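Flagellar protein FliT (Bordetella bronchiseptica, PDB 3H3M) probably acts, as in other FliT proteins, as a chaperone in flagellum assembly that binds the filament-cap protein before its export. Local coordinates at residues Q25-L30 with C55-L60; R33-A38 with A89-L94. All coordinates share one frame; numbering follows the deposited sequence.

Overall arrangement
FliT is a small all-helical protein, and its two contacts illustrate how one helix can be held on two sides. Both use helix 20-39, whose neighbouring segments 25-30 and 33-38 face different partners: contact 1 joins it to helix 43-63, running antiparallel, and contact 2 to helix 72-105, running nearly parallel. Their centres lie about 16 Å apart. Neither has a hydrogen bond across it. Contact 1 is the more buried, its axes farther apart at 10.1 Å, though its interface is slightly smaller. Contact 2, partly buried, is closer at 9.0 Å, consistent with its small alanines. Both have residues touching the second subunit, contact 2 through more of them and with a salt bridge.

Contact 1: Q25-L30 with C55-L60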
loop_
_atom_site.group_PDB
_atom_site.type_symbol
_atom_site.label_atom_id
_atom_site.label_comp_id
_atom_site.label_asym_id
_atom_site.label_seq_id
_atom_site.Cartn_x
_atom_site.Cartn_y
_atom_site.Cartn_z
ATOM N N GLN A 25 -13.804 0.309 1.673
ATOM C CA GLN A 25 -14.146 1.638 1.176
ATOM C C GLN A 25 -13.395 2.687 1.993
ATOM O O GLN A 25 -12.740 3.546 1.439
ATOM C CB GLN A 25 -15.666 1.841 1.238
ATOM C CG GLN A 25 -16.115 3.200 0.776
ATOM C CD GLN A 25 -15.932 3.372 -0.691
ATOM O OE1 GLN A 25 -16.657 2.752 -1.470
ATOM N NE2 GLN A 25 -14.975 4.218 -1.098
ATOM N N ASP A 26 -13.462 2.570 3.313
ATOM C CA ASP A 26 -12.800 3.510 4.210
ATOM C C ASP A 26 -11.317 3.576 4.012
ATOM O O ASP A 26 -10.743 4.649 4.178
ATOM C CB ASP A 26 -13.099 3.190 5.684
ATOM C CG ASP A 26 -14.565 3.369 6.035
ATOM O OD1 ASP A 26 -15.181 4.355 5.574
ATOM O OD2 ASP A 26 -15.121 2.508 6.747
ATOM N N ILE A 27 -10.690 2.432 3.724
ATOM C CA ILE A 27 -9.237 2.370 3.452
ATOM C C ILE A 27 -8.891 3.006 2.106
ATOM O O ILE A 27 -7.871 3.709 1.981
ATOM C CB ILE A 27 -8.643 0.906 3.490
ATOM C CG1 ILE A 27 -8.695 0.313 4.913
ATOM C CG2 ILE A 27 -7.168 0.894 2.956
ATOM C CD1 ILE A 27 -8.471 -1.191 4.998
ATOM N N ALA A 28 -9.728 2.756 1.111
ATOM C CA ALA A 28 -9.623 3.450 -0.136
ATOM C C ALA A 28 -9.773 4.957 0.103
ATOM O O ALA A 28 -9.006 5.755 -0.420
ATOM C CB ALA A 28 -10.659 2.926 -1.135
ATOM N N ASN A 29 -10.719 5.374 0.934
ATOM C CA ASN A 29 -10.910 6.827 1.099
ATOM C C ASN A 29 -9.697 7.426 1.783
ATOM O O ASN A 29 -9.171 8.472 1.359
ATOM C CB ASN A 29 -12.229 7.163 1.837
ATOM C CG ASN A 29 -13.477 6.763 1.018
ATOM O OD1 ASN A 29 -13.418 6.675 -0.226
ATOM N ND2 ASN A 29 -14.604 6.510 1.717
ATOM N N LEU A 30 -9.230 6.720 2.806
ATOM C CA LEU A 30 -8.078 7.141 3.559
ATOM C C LEU A 30 -6.825 7.207 2.695
ATOM O O LEU A 30 -6.096 8.167 2.760
ATOM C CB LEU A 30 -7.852 6.203 4.726
ATOM C CG LEU A 30 -6.667 6.619 5.568
ATOM C CD1 LEU A 30 -6.794 8.027 6.122
ATOM C CD2 LEU A 30 -6.496 5.610 6.666
ATOM N N CYS A 55 -5.557 1.198 12.236
ATOM C CA CYS A 55 -6.841 0.916 12.884
ATOM C C CYS A 55 -7.769 0.144 11.965
ATOM O O CYS A 55 -8.413 -0.812 12.368
ATOM C CB CYS A 55 -7.547 2.233 13.249
ATOM S SG CYS A 55 -7.566 2.603 14.983
ATOM N N LEU A 56 -7.825 0.633 10.728
ATOM C CA LEU A 56 -8.734 0.178 9.691
ATOM C C LEU A 56 -8.332 -1.229 9.231
ATOM O O LEU A 56 -9.180 -2.068 8.967
ATOM C CB LEU A 56 -8.737 1.201 8.528
ATOM C CG LEU A 56 -10.018 1.986 8.120
ATOM C CD1 LEU A 56 -11.041 2.266 9.262
ATOM C CD2 LEU A 56 -9.683 3.293 7.329
ATOM N N VAL A 57 -7.032 -1.483 9.179
ATOM C CA VAL A 57 -6.503 -2.788 8.810
ATOM C C VAL A 57 -6.774 -3.798 9.919
ATOM O O VAL A 57 -7.178 -4.901 9.628
ATOM C CB VAL A 57 -5.003 -2.673 8.407
ATOM C CG1 VAL A 57 -4.299 -4.039 8.379
ATOM C CG2 VAL A 57 -4.887 -1.919 7.043
ATOM N N GLU A 58 -6.616 -3.397 11.175
ATOM C CA GLU A 58 -6.968 -4.256 12.300
ATOM C C GLU A 58 -8.447 -4.657 12.205
ATOM O O GLU A 58 -8.789 -5.860 12.319
ATOM C CB GLU A 58 -6.671 -3.589 13.663
ATOM C CG GLU A 58 -5.159 -3.337 13.985
ATOM N N ARG A 59 -9.316 -3.669 11.959
ATOM C CA ARG A 59 -10.765 -3.926 11.951
ATOM C C ARG A 59 -11.107 -4.844 10.803
ATOM O O ARG A 59 -11.916 -5.741 10.938
ATOM C CB ARG A 59 -11.586 -2.627 11.838
ATOM C CG ARG A 59 -12.912 -2.685 12.654
ATOM N N LEU A 60 -10.462 -4.603 9.673
ATOM C CA LEU A 60 -10.538 -5.478 8.523
ATOM C C LEU A 60 -10.165 -6.883 8.918
ATOM O O LEU A 60 -10.779 -7.845 8.480
ATOM C CB LEU A 60 -9.549 -5.030 7.437
ATOM C CG LEU A 60 -9.956 -5.254 5.979
ATOM C CD1 LEU A 60 -8.737 -5.341 5.040
ATOM C CD2 LEU A 60 -10.768 -6.470 5.893
#
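The antiparallel pairing of helix 20-39 with helix 43-63, two successive helices of the chain, brings Ile27 and Leu56 together as the pair with the nearest CA atoms in these segments. The short segments run at 163° to each other, with axes 10.1 Å apart. Ile27 and Leu56 slide past one another in opposite directions, so that Ile27 CG1 lies 3.7 Å from Leu56 CB. With CG1 anti to its own carbonyl carbon (chi1 -67°) and the chain extended beyond it, Ile27 brings CD1 to Val57 CG2 and, one turn beyond Leu56, to Leu60 CD1, each 4.2 Å away. The side chains of Ile27 and Leu60 cross at about a right angle. The CD2 branch of Leu56 lies 3.6 Å from the backbone O of Asp26, an oxygen already bonded to Leu30 N, and 4.0 Å from Leu30 CD2. Asp26 takes part through its CB, beside Leu56 CD2, rather than through its carboxylate. Ile27 also touches Ile84 of helix 72-105, and Leu60 packs on Phe78 of the second subunit. With no hydrogen bond between the segments, the contact is apolar packing, probably stabilised by shielding these side chains from water.

Contact 2: R33-A38 with A89-L94; sequences RMLAAA and AAVRDL
This is a close apolar packing of two nearly parallel helical segments, joining the C-terminal half of helix 20-39 to the middle of helix 72-105. The angle between the segments is 13° and their axes come within 9.0 Å, an approach consistent with the small side chains of Ala38 and Ala90. Val91 makes the broadest set of contacts from segment 89-94, touching Met34, Leu35 and Ala38. Its CG2, anti to the carbonyl carbon of the same residue, presses against the backbone of the facing helix, 3.7 Å from Leu35 N, and is also bordered by Ala38 CB and by CB of Met34, which is present as selenomethionine. The other branch adds to the grip, Val91 CG1 lying 4.1 Å from Ala38 CB.

Leu35 provides the reply from helix 20-39. Its CG stands anti to the backbone N (chi1 -170°), and the end of the side chain comes nearer to the partner than its base. Leu35 CD1 settles 3.6 Å from Ala90 CB, with CD2 of the same leucine 3.9 Å from that methyl, so both methyls of the leucine rest on the same side of the alanine methyl. One turn further on, the side chain of Leu94 crosses that of Leu35 at about a right angle, and Leu94 CD1 stands 3.7 Å from Leu35 CD1. The same Leu94 methyl reaches the end of segment 33-38, 4.2 Å from Ala38 CB.

Around this interface, Arg92 forms a salt bridge with Asp88 of the second subunit and a cation-pi contact with its Tyr53. Helix 43-63 packs on segment 33-38, where Ala37 touches Leu45 and Val46, and Met34 touches His49; the second subunit touches both segments, with Met34 on its Arg92.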
loop_
_atom_site.group_PDB
_atom_site.type_symbol
_atom_site.label_atom_id
_atom_site.label_comp_id
_atom_site.label_asym_id
_atom_site.label_seq_id
_atom_site.Cartn_x
_atom_site.Cartn_y
_atom_site.Cartn_z
ATOM N N ARG A 33 -6.898 10.281 0.640
ATOM C CA ARG A 33 -6.420 11.406 1.455
ATOM C C ARG A 33 -4.899 11.363 1.561
ATOM O O ARG A 33 -4.233 12.403 1.450
ATOM C CB ARG A 33 -7.063 11.391 2.856
ATOM C CG ARG A 33 -8.404 12.145 2.919
ATOM C CD ARG A 33 -9.084 11.978 4.244
ATOM N NE ARG A 33 -9.881 10.755 4.219
ATOM C CZ ARG A 33 -10.191 9.981 5.270
ATOM N NH1 ARG A 33 -9.781 10.289 6.518
ATOM N NH2 ARG A 33 -10.930 8.867 5.058
HETATM N N MSE A 34 -4.312 10.178 1.722
HETATM C CA MSE A 34 -2.846 10.144 1.837
HETATM C C MSE A 34 -2.231 10.657 0.564
HETATM O O MSE A 34 -1.264 11.418 0.600
HETATM C CB MSE A 34 -2.292 8.767 2.089
HETATM C CG MSE A 34 -2.784 8.160 3.302
HETATM SE SE MSE A 34 -1.736 6.540 3.612
HETATM C CE MSE A 34 -2.293 5.476 2.024
ATOM N N LEU A 35 -2.788 10.209 -0.551
ATOM C CA LEU A 35 -2.350 10.685 -1.890
ATOM C C LEU A 35 -2.424 12.209 -2.044
ATOM O O LEU A 35 -1.487 12.786 -2.547
ATOM C CB LEU A 35 -3.135 10.027 -3.011
ATOM C CG LEU A 35 -2.628 10.242 -4.444
ATOM C CD1 LEU A 35 -1.099 10.125 -4.542
ATOM C CD2 LEU A 35 -3.330 9.275 -5.429
ATOM N N ALA A 36 -3.524 12.831 -1.615
ATOM C CA ALA A 36 -3.638 14.287 -1.637
ATOM C C ALA A 36 -2.539 15.005 -0.808
ATOM O O ALA A 36 -1.946 15.955 -1.280
ATOM C CB ALA A 36 -5.089 14.754 -1.193
ATOM N N ALA A 37 -2.288 14.572 0.417
ATOM C CA ALA A 37 -1.151 15.059 1.193
ATOM C C ALA A 37 0.211 14.873 0.505
ATOM O O ALA A 37 1.045 15.769 0.492
ATOM C CB ALA A 37 -1.124 14.352 2.581
ATOM N N ALA A 38 0.481 13.680 0.028
ATOM C CA ALA A 38 1.714 13.406 -0.724
ATOM C C ALA A 38 1.862 14.354 -1.931
ATOM O O ALA A 38 2.927 14.899 -2.206
ATOM C CB ALA A 38 1.698 11.970 -1.202
ATOM N N ALA A 89 0.915 3.005 -4.305
ATOM C CA ALA A 89 2.025 3.166 -5.278
ATOM C C ALA A 89 2.270 4.640 -5.602
ATOM O O ALA A 89 3.404 5.085 -5.705
ATOM C CB ALA A 89 1.757 2.381 -6.531
ATOM N N ALA A 90 1.181 5.392 -5.745
ATOM C CA ALA A 90 1.250 6.786 -6.182
ATOM C C ALA A 90 1.932 7.648 -5.095
ATOM O O ALA A 90 2.727 8.526 -5.426
ATOM C CB ALA A 90 -0.125 7.310 -6.570
ATOM N N VAL A 91 1.648 7.369 -3.820
ATOM C CA VAL A 91 2.317 8.058 -2.681
ATOM C C VAL A 91 3.830 7.839 -2.725
ATOM O O VAL A 91 4.629 8.770 -2.650
ATOM C CB VAL A 91 1.741 7.623 -1.247
ATOM C CG1 VAL A 91 2.665 8.105 -0.134
ATOM C CG2 VAL A 91 0.274 8.193 -0.969
ATOM N N ARG A 92 4.214 6.596 -2.869
ATOM C CA ARG A 92 5.602 6.245 -2.950
ATOM C C ARG A 92 6.268 6.952 -4.139
ATOM O O ARG A 92 7.405 7.415 -4.055
ATOM C CB ARG A 92 5.635 4.757 -3.154
ATOM C CG ARG A 92 6.907 4.057 -2.942
ATOM C CD ARG A 92 6.580 2.642 -2.490
ATOM N NE ARG A 92 5.902 1.952 -3.555
ATOM C CZ ARG A 92 4.936 1.039 -3.406
ATOM N NH1 ARG A 92 4.497 0.689 -2.186
ATOM N NH2 ARG A 92 4.422 0.460 -4.505
ATOM N N ASP A 93 5.558 7.024 -5.258
ATOM C CA ASP A 93 6.125 7.556 -6.492
ATOM C C ASP A 93 6.213 9.088 -6.447
ATOM O O ASP A 93 6.815 9.692 -7.323
ATOM C CB ASP A 93 5.274 7.143 -7.706
ATOM C CG ASP A 93 5.612 5.731 -8.247
ATOM O OD1 ASP A 93 6.557 5.105 -7.726
ATOM O OD2 ASP A 93 4.927 5.253 -9.185
ATOM N N LEU A 94 5.564 9.717 -5.467
ATOM C CA LEU A 94 5.673 11.163 -5.297
ATOM C C LEU A 94 6.820 11.500 -4.367
ATOM O O LEU A 94 7.574 12.432 -4.616
ATOM C CB LEU A 94 4.336 11.766 -4.791
ATOM C CG LEU A 94 3.285 11.772 -5.894
ATOM C CD1 LEU A 94 1.913 12.048 -5.369
ATOM C CD2 LEU A 94 3.653 12.772 -6.912
#